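Long-range contacts in SnoaL-like domain-containing protein (Agrobacterium tumefaciens str. C58, PDB 3DXO), which is of unknown function but, as a member of the SnoaL-like family in the NTF2 clan, has been put forward as a putative isomerase: residues Gly64-Leu69 with Arg85-Asp90; Phe79-Trp84 with Gly96-Val101. All blocks are in the same frame, centred on the assembly; numbering follows the deposited sequence.

Contact 1: Gly64-Leu69 with Arg85-Asp90; sequences GYRFVL and RLISPD
Pro-89 crosses Tyr-65 at a slant and puts its CD over the middle of one face of the phenol ring, 3.9 Å from the centroid and 13° off the ring normal, a clear CH-pi contact. The ring is carried there by chi1 of -74°, which sets CG beside the backbone N and lets the CD2/CE2 side of the ring run past the backbone of Ser-88. At the base of the ring, Tyr-65 CB rests on Leu-86 CD1 at 3.7 Å. The same methyl serves Phe-67 as well. Leu-86 has CG anti to the backbone N (chi1 -176°), and its side chain lies alongside that of Phe-67, both pointing the same way, with CD1 against ring atom CE2.

The backbone that carries them is the open end of the hairpin of strands 66-76 and 79-87. Arg-66 and Ile-87 are a hydrogen-bonded antiparallel pair, with Arg-66 N to Ile-87 O at 2.9 Å, and Val-68 and Arg-85 are another, with Arg-85 N to Val-68 O at 2.7 Å; Phe-67 and Leu-86 face each other as the non-hydrogen-bonded pair between them. On the other face of the sheet, Val-68 CG2 meets Ile-87 CG1 at 3.9 Å. The guanidinium of Arg-66 turns one face to Ile-87 CB, its NH1 4.0 Å from Ile-87 CG2. Arg-85 starts on this face too, but its guanidinium turns off to a salt bridge with Asp-93.

Phe-67 also meets the rings of Trp-16 and Trp-84 edge to face, and a bound PEG fragment lies beside it. The chemistry therefore divides by face: Tyr-65, Phe-67 and Leu-86 make an apolar cluster, with Phe-67 on helix 3-17 and the other two on Val-94, whereas the opposite face combines aliphatic packing with two arginines, one paired with Asp-93.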
ATOM      1  N   GLY B  64      25.449   1.644   9.173  1.00 27.04           N
ATOM      2  CA  GLY B  64      25.510   0.265   9.632  1.00 27.13           C
ATOM      3  C   GLY B  64      24.163  -0.456   9.637  1.00 28.51           C
ATOM      4  O   GLY B  64      24.131  -1.693   9.748  1.00 30.36           O
ATOM      5  N   TYR B  65      23.045   0.268   9.509  1.00 27.83           N
ATOM      6  CA  TYR B  65      21.732  -0.376   9.507  1.00 27.33           C
ATOM      7  C   TYR B  65      21.470  -1.137   8.209  1.00 27.73           C
ATOM      8  O   TYR B  65      22.097  -0.885   7.201  1.00 28.30           O
ATOM      9  CB  TYR B  65      20.616   0.625   9.799  1.00 27.14           C
ATOM     10  CG  TYR B  65      20.573   1.050  11.270  1.00 27.33           C
ATOM     11  CD1 TYR B  65      21.492   1.948  11.773  1.00 27.11           C
ATOM     12  CD2 TYR B  65      19.637   0.513  12.159  1.00 27.09           C
ATOM     13  CE1 TYR B  65      21.496   2.298  13.105  1.00 27.11           C
ATOM     14  CE2 TYR B  65      19.627   0.881  13.500  1.00 26.95           C
ATOM     15  CZ  TYR B  65      20.555   1.772  13.966  1.00 26.78           C
ATOM     16  OH  TYR B  65      20.567   2.160  15.288  1.00 26.81           O
ATOM     17  N   ARG B  66      20.594  -2.131   8.260  1.00 27.46           N
ATOM     18  CA  ARG B  66      20.262  -2.904   7.086  1.00 27.04           C
ATOM     19  C   ARG B  66      18.764  -3.070   6.994  1.00 27.69           C
ATOM     20  O   ARG B  66      18.064  -2.929   7.979  1.00 28.14           O
ATOM     21  CB  ARG B  66      20.876  -4.256   7.209  1.00 27.34           C
ATOM     22  CG  ARG B  66      22.344  -4.304   7.034  1.00 28.48           C
ATOM     23  CD  ARG B  66      22.887  -5.532   7.727  1.00 28.77           C
ATOM     24  NE  ARG B  66      22.095  -6.685   7.326  1.00 29.63           N
ATOM     25  CZ  ARG B  66      21.928  -7.783   8.064  1.00 30.15           C
ATOM     26  NH1 ARG B  66      22.488  -7.872   9.297  1.00 29.94           N
ATOM     27  NH2 ARG B  66      21.169  -8.783   7.574  1.00 29.69           N
ATOM     28  N   PHE B  67      18.276  -3.395   5.803  1.00 28.34           N
ATOM     29  CA  PHE B  67      16.835  -3.598   5.560  1.00 28.58           C
ATOM     30  C   PHE B  67      16.628  -5.031   5.067  1.00 28.03           C
ATOM     31  O   PHE B  67      16.995  -5.328   3.954  1.00 29.35           O
ATOM     32  CB  PHE B  67      16.348  -2.564   4.528  1.00 29.28           C
ATOM     33  CG  PHE B  67      16.755  -1.160   4.861  1.00 28.89           C
ATOM     34  CD1 PHE B  67      17.966  -0.658   4.428  1.00 29.57           C
ATOM     35  CD2 PHE B  67      15.968  -0.376   5.663  1.00 29.84           C
ATOM     36  CE1 PHE B  67      18.371   0.630   4.757  1.00 30.03           C
ATOM     37  CE2 PHE B  67      16.354   0.926   5.999  1.00 30.31           C
ATOM     38  CZ  PHE B  67      17.558   1.424   5.549  1.00 30.11           C
ATOM     39  N   VAL B  68      16.044  -5.898   5.887  1.00 26.66           N
ATOM     40  CA  VAL B  68      15.910  -7.299   5.554  1.00 25.94           C
ATOM     41  C   VAL B  68      14.452  -7.648   5.298  1.00 26.76           C
ATOM     42  O   VAL B  68      13.549  -7.267   6.053  1.00 26.69           O
ATOM     43  CB  VAL B  68      16.456  -8.170   6.703  1.00 25.41           C
ATOM     44  CG1 VAL B  68      16.316  -9.619   6.380  1.00 24.29           C
ATOM     45  CG2 VAL B  68      17.888  -7.792   6.994  1.00 25.02           C
ATOM     46  N   LEU B  69      14.236  -8.417   4.241  1.00 26.79           N
ATOM     47  CA  LEU B  69      12.905  -8.788   3.833  1.00 26.61           C
ATOM     48  C   LEU B  69      12.246  -9.618   4.938  1.00 26.99           C
ATOM     49  O   LEU B  69      12.915 -10.389   5.596  1.00 26.98           O
ATOM     50  CB  LEU B  69      12.981  -9.566   2.516  1.00 26.45           C
ATOM     51  CG  LEU B  69      11.726  -9.916   1.712  1.00 26.47           C
ATOM     52  CD1 LEU B  69      11.005  -8.671   1.168  1.00 26.15           C
ATOM     53  CD2 LEU B  69      12.147 -10.825   0.582  1.00 25.67           C
ATOM     54  N   ARG B  85      12.404  -5.469   7.778  1.00 26.56           N
ATOM     55  CA  ARG B  85      12.790  -5.126   9.129  1.00 26.08           C
ATOM     56  C   ARG B  85      14.100  -4.341   9.088  1.00 26.11           C
ATOM     57  O   ARG B  85      14.953  -4.588   8.229  1.00 26.06           O
ATOM     58  CB  ARG B  85      13.018  -6.410   9.938  1.00 26.59           C
ATOM     59  CG  ARG B  85      11.846  -7.403  10.010  1.00 26.87           C
ATOM     60  CD  ARG B  85      10.569  -6.745  10.511  1.00 27.29           C
ATOM     61  NE  ARG B  85      10.760  -6.142  11.817  1.00 27.69           N
ATOM     62  CZ  ARG B  85       9.930  -5.274  12.371  1.00 28.22           C
ATOM     63  NH1 ARG B  85       8.842  -4.900  11.721  1.00 29.01           N
ATOM     64  NH2 ARG B  85      10.204  -4.759  13.565  1.00 28.16           N
ATOM     65  N   LEU B  86      14.258  -3.401  10.017  1.00 25.91           N
ATOM     66  CA  LEU B  86      15.469  -2.599  10.115  1.00 25.70           C
ATOM     67  C   LEU B  86      16.355  -3.226  11.161  1.00 25.49           C
ATOM     68  O   LEU B  86      15.986  -3.258  12.330  1.00 24.46           O
ATOM     69  CB  LEU B  86      15.136  -1.152  10.520  1.00 26.45           C
ATOM     70  CG  LEU B  86      16.235  -0.081  10.591  1.00 26.29           C
ATOM     71  CD1 LEU B  86      16.947   0.092   9.273  1.00 26.81           C
ATOM     72  CD2 LEU B  86      15.624   1.220  11.043  1.00 25.57           C
ATOM     73  N   ILE B  87      17.527  -3.713  10.729  1.00 26.02           N
ATOM     74  CA  ILE B  87      18.505  -4.370  11.608  1.00 25.75           C
ATOM     75  C   ILE B  87      19.730  -3.470  11.934  1.00 26.67           C
ATOM     76  O   ILE B  87      20.404  -2.893  11.061  1.00 26.89           O
ATOM     77  CB  ILE B  87      18.950  -5.752  11.047  1.00 25.26           C
ATOM     78  CG1 ILE B  87      17.726  -6.641  10.692  1.00 24.88           C
ATOM     79  CG2 ILE B  87      19.866  -6.459  12.038  1.00 24.93           C
ATOM     80  CD1 ILE B  87      16.736  -6.907  11.796  1.00 23.50           C
ATOM     81  N   SER B  88      19.974  -3.369  13.235  1.00 27.34           N
ATOM     82  CA  SER B  88      21.034  -2.576  13.837  1.00 26.95           C
ATOM     83  C   SER B  88      22.392  -3.171  13.502  1.00 27.25           C
ATOM     84  O   SER B  88      22.483  -4.346  13.167  1.00 27.16           O
ATOM     85  CB  SER B  88      20.784  -2.595  15.355  1.00 27.35           C
ATOM     86  OG  SER B  88      21.910  -2.275  16.129  1.00 28.97           O
ATOM     87  N   PRO B  89      23.462  -2.355  13.550  1.00 27.62           N
ATOM     88  CA  PRO B  89      24.793  -2.901  13.346  1.00 26.95           C
ATOM     89  C   PRO B  89      25.074  -4.125  14.220  1.00 27.01           C
ATOM     90  O   PRO B  89      25.677  -5.086  13.745  1.00 27.56           O
ATOM     91  CB  PRO B  89      25.686  -1.730  13.708  1.00 26.69           C
ATOM     92  CG  PRO B  89      24.875  -0.544  13.312  1.00 26.92           C
ATOM     93  CD  PRO B  89      23.497  -0.890  13.720  1.00 27.40           C
ATOM     94  N   ASP B  90      24.624  -4.117  15.468  1.00 27.04           N
ATOM     95  CA  ASP B  90      24.834  -5.282  16.368  1.00 27.75           C
ATOM     96  C   ASP B  90      23.878  -6.466  16.081  1.00 28.01           C
ATOM     97  O   ASP B  90      23.945  -7.481  16.775  1.00 28.19           O
ATOM     98  CB  ASP B  90      24.680  -4.842  17.829  1.00 28.51           C
ATOM     99  CG  ASP B  90      23.362  -4.130  18.067  1.00 30.48           C
ATOM    100  OD1 ASP B  90      22.286  -4.716  17.820  1.00 31.27           O
ATOM    101  OD2 ASP B  90      23.389  -2.939  18.440  1.00 32.04           O
TER

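Contact 2: Phe79-Trp84 with Gly96-Val101; sequences FTRFSW and GGTDVV
Trp-84 lays one face of its indole over the backbone of Gly-96 and Gly-97, with Gly-97 N 3.3 Å above the ring plane and Gly-97 CA making a CH-pi contact with the six-membered ring. This is the hairpin of strands 79-87 and 93-103 in the curved sheet of the NTF2-like fold. The indole folds across the neighbouring strand because chi1 of 54° places CG between the backbone N and the carbonyl carbon; Gly-97, with no side chain, leaves the ring room to lie this close.

That placement brings the indole N-H to Asp-99. Trp-84 NE1 donates to Asp-99 OD2 over 3.0 Å, reaching the syn side of the carboxylate, in a bond bent to 131° at the hydrogen. Ring and carboxylate planes are 18° apart. Phe-82, from the same face, offers a ring face to Asp-99 CB, and its CE2 touches Val-101 CG2 at 3.6 Å. Helix 3-17 packs on this face, with Tyr-12 against both Phe-82 and Asp-99, while the PEG fragment lies close to Trp-84. Together these residues line the concave side of the sheet, where relatives hold their pocket; a binding role here is only inferred.

The other face belongs to the dimer. Arg-81 forms salt bridges to Asp-74 and to Asp-117 of the second subunit, and Val-100 packs on Phe-115 of that subunit. Thr-98 OG1 has a hydrogen bond to Asp-117 of its own chain. Between the two faces the backbones of Phe-82 and Asp-99 pair directly, Asp-99 N to Phe-82 O at 2.9 Å.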
ATOM      1  N   PHE B  79       1.453  -4.104  -9.424  1.00 27.25           N
ATOM      2  CA  PHE B  79       1.685  -3.816  -7.996  1.00 27.01           C
ATOM      3  C   PHE B  79       2.360  -4.957  -7.253  1.00 27.24           C
ATOM      4  O   PHE B  79       1.989  -6.129  -7.407  1.00 27.06           O
ATOM      5  CB  PHE B  79       0.375  -3.493  -7.265  1.00 26.15           C
ATOM      6  CG  PHE B  79      -0.241  -2.213  -7.698  1.00 25.96           C
ATOM      7  CD1 PHE B  79       0.300  -1.000  -7.286  1.00 25.43           C
ATOM      8  CD2 PHE B  79      -1.351  -2.210  -8.519  1.00 25.64           C
ATOM      9  CE1 PHE B  79      -0.257   0.196  -7.691  1.00 25.15           C
ATOM     10  CE2 PHE B  79      -1.916  -1.016  -8.919  1.00 25.66           C
ATOM     11  CZ  PHE B  79      -1.363   0.192  -8.502  1.00 25.49           C
ATOM     12  N   THR B  80       3.354  -4.587  -6.454  1.00 27.15           N
ATOM     13  CA  THR B  80       4.029  -5.494  -5.548  1.00 26.99           C
ATOM     14  C   THR B  80       3.954  -4.916  -4.125  1.00 26.13           C
ATOM     15  O   THR B  80       4.040  -3.718  -3.928  1.00 25.38           O
ATOM     16  CB  THR B  80       5.492  -5.693  -5.964  1.00 27.21           C
ATOM     17  OG1 THR B  80       5.525  -6.295  -7.268  1.00 27.69           O
ATOM     18  CG2 THR B  80       6.231  -6.572  -4.953  1.00 26.76           C
ATOM     19  N   ARG B  81       3.734  -5.785  -3.150  1.00 26.38           N
ATOM     20  CA  ARG B  81       3.725  -5.413  -1.740  1.00 26.42           C
ATOM     21  C   ARG B  81       4.648  -6.325  -0.956  1.00 26.16           C
ATOM     22  O   ARG B  81       4.634  -7.548  -1.136  1.00 25.73           O
ATOM     23  CB  ARG B  81       2.346  -5.557  -1.112  1.00 26.89           C
ATOM     24  CG  ARG B  81       2.426  -5.439   0.417  1.00 26.82           C
ATOM     25  CD  ARG B  81       1.117  -5.613   1.139  1.00 26.33           C
ATOM     26  NE  ARG B  81       0.553  -6.942   0.993  1.00 25.42           N
ATOM     27  CZ  ARG B  81      -0.392  -7.421   1.780  1.00 25.18           C
ATOM     28  NH1 ARG B  81      -0.844  -6.708   2.791  1.00 25.22           N
ATOM     29  NH2 ARG B  81      -0.883  -8.626   1.569  1.00 25.51           N
ATOM     30  N   PHE B  82       5.416  -5.724  -0.060  1.00 26.24           N
ATOM     31  CA  PHE B  82       6.337  -6.466   0.774  1.00 26.84           C
ATOM     32  C   PHE B  82       6.671  -5.688   2.018  1.00 26.61           C
ATOM     33  O   PHE B  82       6.450  -4.464   2.094  1.00 26.29           O
ATOM     34  CB  PHE B  82       7.628  -6.781   0.008  1.00 28.11           C
ATOM     35  CG  PHE B  82       8.373  -5.567  -0.448  1.00 28.25           C
ATOM     36  CD1 PHE B  82       9.321  -4.974   0.365  1.00 28.92           C
ATOM     37  CD2 PHE B  82       8.123  -5.013  -1.695  1.00 28.58           C
ATOM     38  CE1 PHE B  82      10.016  -3.812  -0.066  1.00 29.22           C
ATOM     39  CE2 PHE B  82       8.794  -3.872  -2.121  1.00 28.82           C
ATOM     40  CZ  PHE B  82       9.739  -3.272  -1.313  1.00 28.91           C
ATOM     41  N   SER B  83       7.204  -6.411   2.998  1.00 26.89           N
ATOM     42  CA  SER B  83       7.625  -5.815   4.263  1.00 27.41           C
ATOM     43  C   SER B  83       9.069  -6.159   4.572  1.00 27.75           C
ATOM     44  O   SER B  83       9.600  -7.145   4.068  1.00 27.05           O
ATOM     45  CB  SER B  83       6.706  -6.216   5.405  1.00 26.73           C
ATOM     46  OG  SER B  83       5.442  -5.608   5.205  1.00 26.34           O
ATOM     47  N   TRP B  84       9.697  -5.303   5.383  1.00 27.74           N
ATOM     48  CA  TRP B  84      11.096  -5.457   5.739  1.00 27.61           C
ATOM     49  C   TRP B  84      11.313  -5.007   7.173  1.00 26.87           C
ATOM     50  O   TRP B  84      10.522  -4.243   7.688  1.00 27.55           O
ATOM     51  CB  TRP B  84      11.975  -4.620   4.792  1.00 28.13           C
ATOM     52  CG  TRP B  84      11.547  -3.215   4.752  1.00 28.51           C
ATOM     53  CD1 TRP B  84      10.692  -2.660   3.855  1.00 28.74           C
ATOM     54  CD2 TRP B  84      11.892  -2.169   5.686  1.00 28.57           C
ATOM     55  NE1 TRP B  84      10.511  -1.326   4.145  1.00 28.90           N
ATOM     56  CE2 TRP B  84      11.222  -1.002   5.270  1.00 28.50           C
ATOM     57  CE3 TRP B  84      12.697  -2.112   6.823  1.00 28.76           C
ATOM     58  CZ2 TRP B  84      11.306   0.216   5.965  1.00 28.52           C
ATOM     59  CZ3 TRP B  84      12.802  -0.888   7.513  1.00 28.87           C
ATOM     60  CH2 TRP B  84      12.107   0.255   7.072  1.00 28.83           C
ATOM     61  N   GLY B  96      10.518  -1.642  11.510  1.00 29.24           N
ATOM     62  CA  GLY B  96      10.291  -2.113  10.153  1.00 29.85           C
ATOM     63  C   GLY B  96       9.405  -1.211   9.329  1.00 30.47           C
ATOM     64  O   GLY B  96       8.924  -0.160   9.813  1.00 30.69           O
ATOM     65  N   GLY B  97       9.181  -1.637   8.083  1.00 30.59           N
ATOM     66  CA  GLY B  97       8.231  -0.966   7.189  1.00 30.26           C
ATOM     67  C   GLY B  97       7.520  -1.905   6.234  1.00 30.10           C
ATOM     68  O   GLY B  97       7.763  -3.124   6.243  1.00 31.14           O
ATOM     69  N   THR B  98       6.607  -1.323   5.455  1.00 29.15           N
ATOM     70  CA  THR B  98       5.868  -2.023   4.412  1.00 28.46           C
ATOM     71  C   THR B  98       5.770  -1.078   3.224  1.00 29.09           C
ATOM     72  O   THR B  98       5.558   0.114   3.414  1.00 29.23           O
ATOM     73  CB  THR B  98       4.473  -2.441   4.894  1.00 27.08           C
ATOM     74  OG1 THR B  98       4.638  -3.372   5.969  1.00 26.39           O
ATOM     75  CG2 THR B  98       3.667  -3.093   3.775  1.00 25.22           C
ATOM     76  N   ASP B  99       5.928  -1.599   2.010  1.00 28.76           N
ATOM     77  CA  ASP B  99       5.856  -0.753   0.828  1.00 29.17           C
ATOM     78  C   ASP B  99       4.940  -1.311  -0.251  1.00 28.99           C
ATOM     79  O   ASP B  99       4.760  -2.535  -0.379  1.00 29.25           O
ATOM     80  CB  ASP B  99       7.235  -0.619   0.171  1.00 30.47           C
ATOM     81  CG  ASP B  99       8.275  -0.025   1.082  1.00 31.25           C
ATOM     82  OD1 ASP B  99       8.296   1.215   1.284  1.00 32.36           O
ATOM     83  OD2 ASP B  99       9.129  -0.822   1.534  1.00 32.73           O
ATOM     84  N   VAL B 100       4.389  -0.390  -1.043  1.00 28.60           N
ATOM     85  CA  VAL B 100       3.621  -0.738  -2.223  1.00 27.92           C
ATOM     86  C   VAL B 100       4.408  -0.107  -3.367  1.00 27.86           C
ATOM     87  O   VAL B 100       4.609   1.094  -3.372  1.00 27.64           O
ATOM     88  CB  VAL B 100       2.184  -0.252  -2.153  1.00 26.98           C
ATOM     89  CG1 VAL B 100       1.428  -0.630  -3.450  1.00 26.77           C
ATOM     90  CG2 VAL B 100       1.526  -0.887  -0.953  1.00 25.77           C
ATOM     91  N   VAL B 101       4.858  -0.940  -4.306  1.00 27.85           N
ATOM     92  CA  VAL B 101       5.656  -0.515  -5.452  1.00 27.54           C
ATOM     93  C   VAL B 101       4.877  -0.705  -6.766  1.00 27.53           C
ATOM     94  O   VAL B 101       4.169  -1.683  -6.920  1.00 27.91           O
ATOM     95  CB  VAL B 101       6.963  -1.343  -5.492  1.00 27.33           C
ATOM     96  CG1 VAL B 101       7.805  -0.994  -6.707  1.00 27.28           C
ATOM     97  CG2 VAL B 101       7.743  -1.117  -4.226  1.00 26.44           C
TER

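Overall arrangement
Contacts 1 and 2 share strand 79-87, the middle strand of three at one end of the mixed sheet: contact 1 pairs it with the outermost strand 66-76, contact 2 with strand 93-103. Their centres are about 16 Å apart. Along the chain the four segments alternate, 64-69, 79-84, 85-90, 96-101, as expected for two consecutive hairpins in a meander. Contact 1 sits near the surface, where no other chain of the assembly touches it; contact 2 lies deeper and meets the second subunit. They touch at several points, among them Val-68 on Trp-84 and Arg-85 on Gly-96, and the two hairpins set aromatics side by side on one face, consistent with a pocket.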